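Side-chain contacts in MUTM (fpg) protein (Thermus thermophilus, PDB 1EE8), which belongs to the MutM (Fpg) family, which combines an N-terminal domain, an H2TH domain and a C-terminal zinc finger: residues Leu182-Glu185 with Glu186-Leu190; Phe176-Ala179 with Arg180-Thr183; Glu128-Phe132 with Pro133-Arg137. All blocks are in the same frame, centred on the assembly; numbering follows the deposited sequence.

Interaction 1 of 3, residues Leu182-Glu185 with Glu186-Leu190; sequences LTEE and EARRL
Thr183 and Glu186 form a capping box at the start of helix 184-203. With chi1 at 66°, Thr183 holds OG1 between its own backbone N and carbonyl carbon, from where OG1 accepts from Glu186 N (3.1 Å). In return the Glu186 side chain, extended beyond CG, runs back alongside Thr183, and its OE2 accepts from Thr183 N at 3.1 Å on the anti side of the carboxylate. This oxygen also forms a salt bridge with Arg177, so the cap is tied to the preceding loop. Thr183 O receives Ala187 N (2.9 Å), beginning the regular helix bonding.

Two i to i+4 salt bridges follow. Glu184 OE2 lies at the edge of the Arg188 guanidinium, 2.7 Å from NH1 and 2.8 Å from NH2; both bonds are weak, and the two planes are 45° apart. Glu185, bent at chi2, puts OE1 2.6 Å from Arg189 NH2, which also gives a weak bond to Glu185 OE2; carboxylate and guanidinium are only 24° from coplanar. Arg189 NE is held by Ala171 O. On the buried side Leu182 CD1 meets Leu190 CD2 at 4.2 Å, next to Leu146. The reciprocal Thr-Glu pairing is the classic N-terminal helix cap, with the salt bridges as its neighbours on the first turns.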
ATOM      1  N   LEU A 182       6.025 -47.207  -7.549  1.00 38.96           N
ATOM      2  CA  LEU A 182       7.383 -47.257  -7.010  1.00 39.23           C
ATOM      3  C   LEU A 182       7.519 -48.087  -5.747  1.00 38.67           C
ATOM      4  O   LEU A 182       6.649 -48.064  -4.886  1.00 38.80           O
ATOM      5  CB  LEU A 182       7.905 -45.847  -6.706  1.00 39.30           C
ATOM      6  CG  LEU A 182       8.349 -44.941  -7.855  1.00 40.12           C
ATOM      7  CD1 LEU A 182       9.011 -43.694  -7.274  1.00 39.17           C
ATOM      8  CD2 LEU A 182       9.331 -45.684  -8.758  1.00 40.70           C
ATOM      9  N   THR A 183       8.624 -48.818  -5.643  1.00 38.35           N
ATOM     10  CA  THR A 183       8.894 -49.615  -4.455  1.00 38.13           C
ATOM     11  C   THR A 183       9.577 -48.634  -3.507  1.00 37.55           C
ATOM     12  O   THR A 183       9.932 -47.530  -3.919  1.00 37.15           O
ATOM     13  CB  THR A 183       9.863 -50.781  -4.747  1.00 38.42           C
ATOM     14  OG1 THR A 183      11.152 -50.259  -5.103  1.00 38.68           O
ATOM     15  CG2 THR A 183       9.327 -51.640  -5.883  1.00 38.30           C
ATOM     16  N   GLU A 184       9.771 -49.022  -2.252  1.00 36.09           N
ATOM     17  CA  GLU A 184      10.409 -48.116  -1.307  1.00 36.04           C
ATOM     18  C   GLU A 184      11.868 -47.868  -1.670  1.00 34.95           C
ATOM     19  O   GLU A 184      12.414 -46.796  -1.405  1.00 34.90           O
ATOM     20  CB  GLU A 184      10.316 -48.664   0.121  1.00 36.11           C
ATOM     21  CG  GLU A 184      10.812 -47.673   1.161  1.00 37.63           C
ATOM     22  CD  GLU A 184      10.463 -48.072   2.578  1.00 39.10           C
ATOM     23  OE1 GLU A 184       9.306 -48.486   2.810  1.00 39.40           O
ATOM     24  OE2 GLU A 184      11.339 -47.957   3.464  1.00 40.70           O
ATOM     25  N   GLU A 185      12.502 -48.865  -2.272  1.00 33.92           N
ATOM     26  CA  GLU A 185      13.895 -48.728  -2.668  1.00 33.11           C
ATOM     27  C   GLU A 185      13.969 -47.743  -3.835  1.00 31.86           C
ATOM     28  O   GLU A 185      14.884 -46.928  -3.919  1.00 31.31           O
ATOM     29  CB  GLU A 185      14.457 -50.096  -3.067  1.00 33.54           C
ATOM     30  CG  GLU A 185      15.940 -50.112  -3.373  1.00 33.22           C
ATOM     31  CD  GLU A 185      16.254 -49.533  -4.730  1.00 34.54           C
ATOM     32  OE1 GLU A 185      15.565 -49.906  -5.709  1.00 34.74           O
ATOM     33  OE2 GLU A 185      17.193 -48.714  -4.819  1.00 33.99           O
ATOM     34  N   GLU A 186      12.995 -47.819  -4.732  1.00 31.24           N
ATOM     35  CA  GLU A 186      12.959 -46.914  -5.867  1.00 30.72           C
ATOM     36  C   GLU A 186      12.703 -45.496  -5.360  1.00 30.28           C
ATOM     37  O   GLU A 186      13.336 -44.536  -5.815  1.00 29.94           O
ATOM     38  CB  GLU A 186      11.878 -47.361  -6.862  1.00 31.58           C
ATOM     39  CG  GLU A 186      12.308 -48.567  -7.699  1.00 32.12           C
ATOM     40  CD  GLU A 186      11.240 -49.057  -8.657  1.00 33.64           C
ATOM     41  OE1 GLU A 186      11.617 -49.589  -9.726  1.00 34.09           O
ATOM     42  OE2 GLU A 186      10.032 -48.932  -8.348  1.00 34.50           O
ATOM     43  N   ALA A 187      11.800 -45.371  -4.393  1.00 29.60           N
ATOM     44  CA  ALA A 187      11.475 -44.074  -3.810  1.00 29.47           C
ATOM     45  C   ALA A 187      12.682 -43.479  -3.102  1.00 29.46           C
ATOM     46  O   ALA A 187      12.896 -42.270  -3.146  1.00 29.52           O
ATOM     47  CB  ALA A 187      10.312 -44.204  -2.832  1.00 28.49           C
ATOM     48  N   ARG A 188      13.466 -44.319  -2.435  1.00 29.93           N
ATOM     49  CA  ARG A 188      14.653 -43.817  -1.747  1.00 29.44           C
ATOM     50  C   ARG A 188      15.688 -43.279  -2.747  1.00 27.96           C
ATOM     51  O   ARG A 188      16.406 -42.324  -2.449  1.00 26.34           O
ATOM     52  CB  ARG A 188      15.287 -44.907  -0.869  1.00 32.35           C
ATOM     53  CG  ARG A 188      14.590 -45.111   0.480  1.00 35.17           C
ATOM     54  CD  ARG A 188      15.571 -45.575   1.564  1.00 39.80           C
ATOM     55  NE  ARG A 188      14.948 -45.678   2.889  1.00 42.64           N
ATOM     56  CZ  ARG A 188      14.083 -46.626   3.245  1.00 42.93           C
ATOM     57  NH1 ARG A 188      13.733 -47.567   2.380  1.00 44.10           N
ATOM     58  NH2 ARG A 188      13.560 -46.628   4.464  1.00 43.67           N
ATOM     59  N   ARG A 189      15.775 -43.895  -3.925  1.00 27.09           N
ATOM     60  CA  ARG A 189      16.723 -43.428  -4.937  1.00 26.63           C
ATOM     61  C   ARG A 189      16.299 -42.055  -5.452  1.00 25.78           C
ATOM     62  O   ARG A 189      17.123 -41.154  -5.606  1.00 25.62           O
ATOM     63  CB  ARG A 189      16.797 -44.396  -6.117  1.00 27.43           C
ATOM     64  CG  ARG A 189      17.533 -45.684  -5.837  1.00 28.79           C
ATOM     65  CD  ARG A 189      18.330 -46.115  -7.060  1.00 28.64           C
ATOM     66  NE  ARG A 189      17.494 -46.317  -8.240  1.00 27.54           N
ATOM     67  CZ  ARG A 189      16.715 -47.374  -8.436  1.00 28.91           C
ATOM     68  NH1 ARG A 189      15.993 -47.467  -9.545  1.00 29.10           N
ATOM     69  NH2 ARG A 189      16.665 -48.342  -7.527  1.00 29.58           N
ATOM     70  N   LEU A 190      15.005 -41.908  -5.718  1.00 25.68           N
ATOM     71  CA  LEU A 190      14.467 -40.650  -6.211  1.00 26.10           C
ATOM     72  C   LEU A 190      14.626 -39.555  -5.154  1.00 27.04           C
ATOM     73  O   LEU A 190      14.907 -38.395  -5.476  1.00 27.98           O
ATOM     74  CB  LEU A 190      12.993 -40.828  -6.583  1.00 26.29           C
ATOM     75  CG  LEU A 190      12.294 -39.622  -7.219  1.00 26.28           C
ATOM     76  CD1 LEU A 190      13.140 -39.082  -8.363  1.00 26.51           C
ATOM     77  CD2 LEU A 190      10.920 -40.031  -7.713  1.00 25.34           C
TER

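Interaction 2 of 3, residues Phe176-Ala179 with Arg180-Thr183; sequences FRPA and RSLT
Ser181 OG is gripped by Arg177 and Pro178 together. Arg177 NE donates to OG at 2.8 Å along a nearly straight line (164°), and OG lies close to the guanidinium plane. NH1 adds two weak bonds, one to Ser181 OG and one at 3.0 Å to Ser181 O, so this edge of the arginine follows the serine from its hydroxyl to its carbonyl. The hydroxyl in turn donates a hydrogen bond to Pro178 O: Ser181 OG, 2.6 Å from Pro178 O, lies in the carbonyl plane. One flat face of the guanidinium is covered by a methyl group: Leu182 CD2 stands over its centre, 3.4 Å from Arg177 CZ, with the two side chains crossing at about a right angle.

Residues 178-181 make a type I beta turn in the loop between helices 161-170 and 184-203 of the H2TH domain. Its closing bond runs from Ser181 N to Pro178 O (3.0 Å), and the donor sits well above the carbonyl plane (64°), leaving the in-plane approach to OG. A chi1 of 75° folds the serine oxygen back over the turn to make that approach. Leu182 N and Ala179 O, 3.4 Å apart, weakly close an overlapping second turn.

Further out, Lys140 NZ bonds to the carbonyls of Arg180 and Leu182. Backbone bonds of Arg177 with Leu146 and of Ala179 with Arg144 fasten the loop to the start of helix 146-152 and the residues just before it, and Leu149 of that helix packs on the methyl group of Ala179.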
ATOM      1  N   PHE A 176       7.208 -41.439 -16.503  1.00 35.64           N
ATOM      2  CA  PHE A 176       5.823 -41.751 -16.833  1.00 36.40           C
ATOM      3  C   PHE A 176       5.089 -42.839 -16.059  1.00 36.89           C
ATOM      4  O   PHE A 176       3.867 -42.957 -16.174  1.00 38.17           O
ATOM      5  CB  PHE A 176       5.748 -42.042 -18.332  1.00 36.40           C
ATOM      6  CG  PHE A 176       6.604 -41.124 -19.156  1.00 36.96           C
ATOM      7  CD1 PHE A 176       7.843 -41.547 -19.634  1.00 36.36           C
ATOM      8  CD2 PHE A 176       6.203 -39.816 -19.401  1.00 36.47           C
ATOM      9  CE1 PHE A 176       8.669 -40.682 -20.339  1.00 36.79           C
ATOM     10  CE2 PHE A 176       7.026 -38.942 -20.106  1.00 37.03           C
ATOM     11  CZ  PHE A 176       8.261 -39.375 -20.575  1.00 36.19           C
ATOM     12  N   ARG A 177       5.804 -43.627 -15.265  1.00 37.36           N
ATOM     13  CA  ARG A 177       5.153 -44.686 -14.507  1.00 37.57           C
ATOM     14  C   ARG A 177       4.341 -44.109 -13.351  1.00 38.03           C
ATOM     15  O   ARG A 177       4.651 -43.033 -12.839  1.00 37.78           O
ATOM     16  CB  ARG A 177       6.191 -45.670 -13.961  1.00 37.32           C
ATOM     17  CG  ARG A 177       7.149 -45.063 -12.956  1.00 37.01           C
ATOM     18  CD  ARG A 177       8.236 -46.044 -12.557  1.00 36.91           C
ATOM     19  NE  ARG A 177       7.752 -47.093 -11.666  1.00 36.85           N
ATOM     20  CZ  ARG A 177       8.535 -47.997 -11.086  1.00 36.36           C
ATOM     21  NH1 ARG A 177       8.012 -48.913 -10.285  1.00 35.62           N
ATOM     22  NH2 ARG A 177       9.846 -47.989 -11.310  1.00 35.41           N
ATOM     23  N   PRO A 178       3.277 -44.816 -12.935  1.00 37.82           N
ATOM     24  CA  PRO A 178       2.447 -44.338 -11.826  1.00 38.26           C
ATOM     25  C   PRO A 178       3.325 -44.104 -10.603  1.00 38.07           C
ATOM     26  O   PRO A 178       4.195 -44.917 -10.299  1.00 38.45           O
ATOM     27  CB  PRO A 178       1.457 -45.483 -11.620  1.00 37.89           C
ATOM     28  CG  PRO A 178       1.284 -46.023 -13.021  1.00 37.45           C
ATOM     29  CD  PRO A 178       2.716 -46.047 -13.524  1.00 37.96           C
ATOM     30  N   ALA A 179       3.103 -42.994  -9.908  1.00 37.93           N
ATOM     31  CA  ALA A 179       3.894 -42.671  -8.726  1.00 38.26           C
ATOM     32  C   ALA A 179       3.834 -43.764  -7.667  1.00 38.85           C
ATOM     33  O   ALA A 179       4.833 -44.060  -7.007  1.00 39.70           O
ATOM     34  CB  ALA A 179       3.426 -41.352  -8.133  1.00 37.24           C
ATOM     35  N   ARG A 180       2.656 -44.357  -7.505  1.00 39.14           N
ATOM     36  CA  ARG A 180       2.460 -45.410  -6.514  1.00 40.14           C
ATOM     37  C   ARG A 180       3.134 -46.729  -6.885  1.00 39.61           C
ATOM     38  O   ARG A 180       3.383 -47.573  -6.020  1.00 39.85           O
ATOM     39  CB  ARG A 180       0.963 -45.652  -6.295  1.00 40.38           C
ATOM     40  CG  ARG A 180       0.183 -45.910  -7.574  1.00 41.49           C
ATOM     41  CD  ARG A 180      -1.224 -46.379  -7.256  1.00 42.92           C
ATOM     42  NE  ARG A 180      -1.806 -45.586  -6.178  1.00 44.88           N
ATOM     43  CZ  ARG A 180      -3.030 -45.764  -5.692  1.00 46.11           C
ATOM     44  NH1 ARG A 180      -3.814 -46.711  -6.194  1.00 46.02           N
ATOM     45  NH2 ARG A 180      -3.463 -44.999  -4.692  1.00 45.12           N
ATOM     46  N   SER A 181       3.424 -46.907  -8.169  1.00 38.99           N
ATOM     47  CA  SER A 181       4.058 -48.132  -8.637  1.00 38.55           C
ATOM     48  C   SER A 181       5.466 -48.287  -8.086  1.00 38.69           C
ATOM     49  O   SER A 181       6.037 -49.372  -8.140  1.00 38.70           O
ATOM     50  CB  SER A 181       4.117 -48.153 -10.168  1.00 38.39           C
ATOM     51  OG  SER A 181       5.117 -47.275 -10.654  1.00 37.81           O
ATOM     52  N   LEU A 182       6.025 -47.207  -7.549  1.00 38.96           N
ATOM     53  CA  LEU A 182       7.383 -47.257  -7.010  1.00 39.23           C
ATOM     54  C   LEU A 182       7.519 -48.087  -5.747  1.00 38.67           C
ATOM     55  O   LEU A 182       6.649 -48.064  -4.886  1.00 38.80           O
ATOM     56  CB  LEU A 182       7.905 -45.847  -6.706  1.00 39.30           C
ATOM     57  CG  LEU A 182       8.349 -44.941  -7.855  1.00 40.12           C
ATOM     58  CD1 LEU A 182       9.011 -43.694  -7.274  1.00 39.17           C
ATOM     59  CD2 LEU A 182       9.331 -45.684  -8.758  1.00 40.70           C
ATOM     60  N   THR A 183       8.624 -48.818  -5.643  1.00 38.35           N
ATOM     61  CA  THR A 183       8.894 -49.615  -4.455  1.00 38.13           C
ATOM     62  C   THR A 183       9.577 -48.634  -3.507  1.00 37.55           C
ATOM     63  O   THR A 183       9.932 -47.530  -3.919  1.00 37.15           O
ATOM     64  CB  THR A 183       9.863 -50.781  -4.747  1.00 38.42           C
ATOM     65  OG1 THR A 183      11.152 -50.259  -5.103  1.00 38.68           O
ATOM     66  CG2 THR A 183       9.327 -51.640  -5.883  1.00 38.30           C
TER

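Interaction 3 of 3, residues Glu128-Phe132 with Pro133-Arg137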
ATOM      1  N   GLU A 128      15.952 -30.117   6.593  1.00 41.47           N
ATOM      2  CA  GLU A 128      15.765 -31.253   7.485  1.00 41.97           C
ATOM      3  C   GLU A 128      14.295 -31.656   7.481  1.00 41.34           C
ATOM      4  O   GLU A 128      13.947 -32.789   7.816  1.00 40.53           O
ATOM      5  CB  GLU A 128      16.195 -30.860   8.898  1.00 44.34           C
ATOM      6  CG  GLU A 128      17.637 -30.365   8.977  1.00 47.50           C
ATOM      7  CD  GLU A 128      17.784 -29.070   9.765  1.00 48.94           C
ATOM      8  OE1 GLU A 128      18.932 -28.595   9.911  1.00 49.99           O
ATOM      9  OE2 GLU A 128      16.756 -28.528  10.233  1.00 49.63           O
ATOM     10  N   ALA A 129      13.440 -30.718   7.081  1.00 40.54           N
ATOM     11  CA  ALA A 129      12.001 -30.946   7.035  1.00 39.57           C
ATOM     12  C   ALA A 129      11.581 -31.864   5.886  1.00 39.07           C
ATOM     13  O   ALA A 129      10.525 -32.494   5.944  1.00 37.95           O
ATOM     14  CB  ALA A 129      11.272 -29.610   6.932  1.00 40.09           C
ATOM     15  N   PHE A 130      12.392 -31.926   4.835  1.00 38.72           N
ATOM     16  CA  PHE A 130      12.078 -32.796   3.705  1.00 38.40           C
ATOM     17  C   PHE A 130      12.480 -34.208   4.133  1.00 38.63           C
ATOM     18  O   PHE A 130      13.662 -34.566   4.077  1.00 38.68           O
ATOM     19  CB  PHE A 130      12.876 -32.372   2.469  1.00 38.17           C
ATOM     20  CG  PHE A 130      12.527 -33.144   1.224  1.00 38.34           C
ATOM     21  CD1 PHE A 130      13.526 -33.644   0.398  1.00 37.46           C
ATOM     22  CD2 PHE A 130      11.200 -33.368   0.877  1.00 37.65           C
ATOM     23  CE1 PHE A 130      13.207 -34.356  -0.754  1.00 37.14           C
ATOM     24  CE2 PHE A 130      10.873 -34.077  -0.269  1.00 37.54           C
ATOM     25  CZ  PHE A 130      11.879 -34.574  -1.087  1.00 37.79           C
ATOM     26  N   ALA A 131      11.493 -34.997   4.561  1.00 37.74           N
ATOM     27  CA  ALA A 131      11.728 -36.360   5.043  1.00 37.38           C
ATOM     28  C   ALA A 131      11.165 -37.452   4.139  1.00 37.05           C
ATOM     29  O   ALA A 131      10.125 -37.279   3.501  1.00 36.90           O
ATOM     30  CB  ALA A 131      11.153 -36.510   6.448  1.00 37.76           C
ATOM     31  N   PHE A 132      11.851 -38.593   4.117  1.00 36.23           N
ATOM     32  CA  PHE A 132      11.455 -39.715   3.276  1.00 35.59           C
ATOM     33  C   PHE A 132      10.077 -40.322   3.570  1.00 35.53           C
ATOM     34  O   PHE A 132       9.319 -40.628   2.645  1.00 34.99           O
ATOM     35  CB  PHE A 132      12.532 -40.807   3.329  1.00 35.73           C
ATOM     36  CG  PHE A 132      12.239 -41.980   2.444  1.00 35.94           C
ATOM     37  CD1 PHE A 132      11.743 -43.163   2.980  1.00 35.36           C
ATOM     38  CD2 PHE A 132      12.395 -41.877   1.067  1.00 35.16           C
ATOM     39  CE1 PHE A 132      11.399 -44.228   2.156  1.00 36.39           C
ATOM     40  CE2 PHE A 132      12.053 -42.933   0.234  1.00 36.54           C
ATOM     41  CZ  PHE A 132      11.553 -44.113   0.775  1.00 36.94           C
ATOM     42  N   PRO A 133       9.734 -40.516   4.855  1.00 35.64           N
ATOM     43  CA  PRO A 133       8.423 -41.092   5.172  1.00 35.86           C
ATOM     44  C   PRO A 133       7.289 -40.328   4.489  1.00 35.22           C
ATOM     45  O   PRO A 133       6.459 -40.918   3.792  1.00 36.04           O
ATOM     46  CB  PRO A 133       8.366 -40.992   6.695  1.00 37.05           C
ATOM     47  CG  PRO A 133       9.811 -41.199   7.082  1.00 36.64           C
ATOM     48  CD  PRO A 133      10.527 -40.308   6.080  1.00 35.50           C
ATOM     49  N   GLY A 134       7.263 -39.013   4.694  1.00 34.92           N
ATOM     50  CA  GLY A 134       6.235 -38.188   4.086  1.00 34.15           C
ATOM     51  C   GLY A 134       6.315 -38.243   2.572  1.00 34.59           C
ATOM     52  O   GLY A 134       5.301 -38.408   1.889  1.00 33.44           O
ATOM     53  N   PHE A 135       7.531 -38.112   2.046  1.00 34.43           N
ATOM     54  CA  PHE A 135       7.754 -38.154   0.606  1.00 34.79           C
ATOM     55  C   PHE A 135       7.230 -39.463   0.036  1.00 35.40           C
ATOM     56  O   PHE A 135       6.450 -39.471  -0.919  1.00 34.40           O
ATOM     57  CB  PHE A 135       9.252 -37.997   0.297  1.00 34.47           C
ATOM     58  CG  PHE A 135       9.588 -38.128  -1.167  1.00 34.12           C
ATOM     59  CD1 PHE A 135      10.269 -39.248  -1.641  1.00 34.14           C
ATOM     60  CD2 PHE A 135       9.207 -37.140  -2.074  1.00 33.71           C
ATOM     61  CE1 PHE A 135      10.569 -39.384  -3.002  1.00 33.46           C
ATOM     62  CE2 PHE A 135       9.500 -37.263  -3.435  1.00 34.25           C
ATOM     63  CZ  PHE A 135      10.184 -38.390  -3.898  1.00 33.88           C
ATOM     64  N   PHE A 136       7.650 -40.573   0.637  1.00 36.70           N
ATOM     65  CA  PHE A 136       7.220 -41.890   0.193  1.00 38.07           C
ATOM     66  C   PHE A 136       5.695 -42.000   0.268  1.00 37.93           C
ATOM     67  O   PHE A 136       5.050 -42.406  -0.702  1.00 37.53           O
ATOM     68  CB  PHE A 136       7.896 -42.977   1.048  1.00 39.47           C
ATOM     69  CG  PHE A 136       7.599 -44.383   0.597  1.00 41.33           C
ATOM     70  CD1 PHE A 136       7.629 -44.719  -0.753  1.00 41.93           C
ATOM     71  CD2 PHE A 136       7.309 -45.377   1.525  1.00 42.33           C
ATOM     72  CE1 PHE A 136       7.374 -46.024  -1.173  1.00 42.80           C
ATOM     73  CE2 PHE A 136       7.053 -46.686   1.115  1.00 42.72           C
ATOM     74  CZ  PHE A 136       7.086 -47.012  -0.236  1.00 42.55           C
ATOM     75  N   ARG A 137       5.119 -41.629   1.411  1.00 38.36           N
ATOM     76  CA  ARG A 137       3.666 -41.681   1.569  1.00 39.29           C
ATOM     77  C   ARG A 137       2.987 -40.843   0.491  1.00 39.07           C
ATOM     78  O   ARG A 137       1.962 -41.243  -0.071  1.00 38.86           O
ATOM     79  CB  ARG A 137       3.250 -41.166   2.952  1.00 41.00           C
ATOM     80  CG  ARG A 137       1.734 -41.025   3.112  1.00 43.16           C
ATOM     81  CD  ARG A 137       1.291 -40.767   4.560  1.00 45.27           C
ATOM     82  NE  ARG A 137       1.956 -39.625   5.190  1.00 46.63           N
ATOM     83  CZ  ARG A 137       3.129 -39.688   5.820  1.00 47.34           C
ATOM     84  NH1 ARG A 137       3.784 -40.840   5.911  1.00 47.58           N
ATOM     85  NH2 ARG A 137       3.650 -38.598   6.363  1.00 47.30           N
TER
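Pro133 opens the second segment by lying against both residues before it: its CD is 3.4 Å from Phe132 CB and 3.9 Å from Ala131 CB. Ala131 is the N-cap of helix 132-140, so the proline falls in the first turn, where a residue lacking an N-H costs no helical hydrogen bond.

Phe135 supplies the first i to i+4 bond, from its N to Ala131 O at 3.1 Å. Its CB bond points to the first segment, though the ring end leads away; the ring still takes part in an offset edge-to-face pair: the edge of Phe130 is directed at the face of Phe135, with the centroids 5.6 Å apart and the planes at 72°. The closest atoms, Phe130 CZ and Phe135 CD2, are separated by 3.8 Å. Another neighbour, Phe132 CD2, lies at the edge of the Phe135 ring.

Phe136 N then bonds to Phe132 O, short at 2.6 Å and nearly straight (171°). Both phenylalanines have CG anti to the backbone N, which sends the side chains off the helix side by side in the same direction. Their rings are almost parallel, at 9°, but slid so far that they barely overlap, the centroids being 5.5 Å apart. Over one face of Phe132, toward its rim, sits Phe136 CB, in a CH-pi contact 4.0 Å from the ring centroid. Both rings pack on helix 184-203, Phe132 against Glu184 and Arg188, Phe136 against Glu184 and Ala187. Arg137 N continues the helix by bonding to Pro133 O. Apart from the backbone bonds, the contact consists of C-H groups and aromatic rings, so the side chains are probably held by dispersion and the weak electrostatics of C-H against ring, with no salt bridge between them.

Overall arrangement
Along the chain interaction 3 comes first, then interaction 2, then interaction 1, all in the H2TH domain and on the same side of the chain's centre. Interactions 1 and 2 lie about 9 Å apart between centres, share Leu182 and Thr183, and are joined by the salt bridge of Arg177 with Glu186, so the loop 176-183 runs directly into the helix it caps. Between centres, interaction 3 is about 12 Å from interaction 1 and about 17 Å from interaction 2. The start of helix 132-140 packs its phenylalanines against the first turns of helix 184-203, bringing together the N-terminal ends of two helices of the domain.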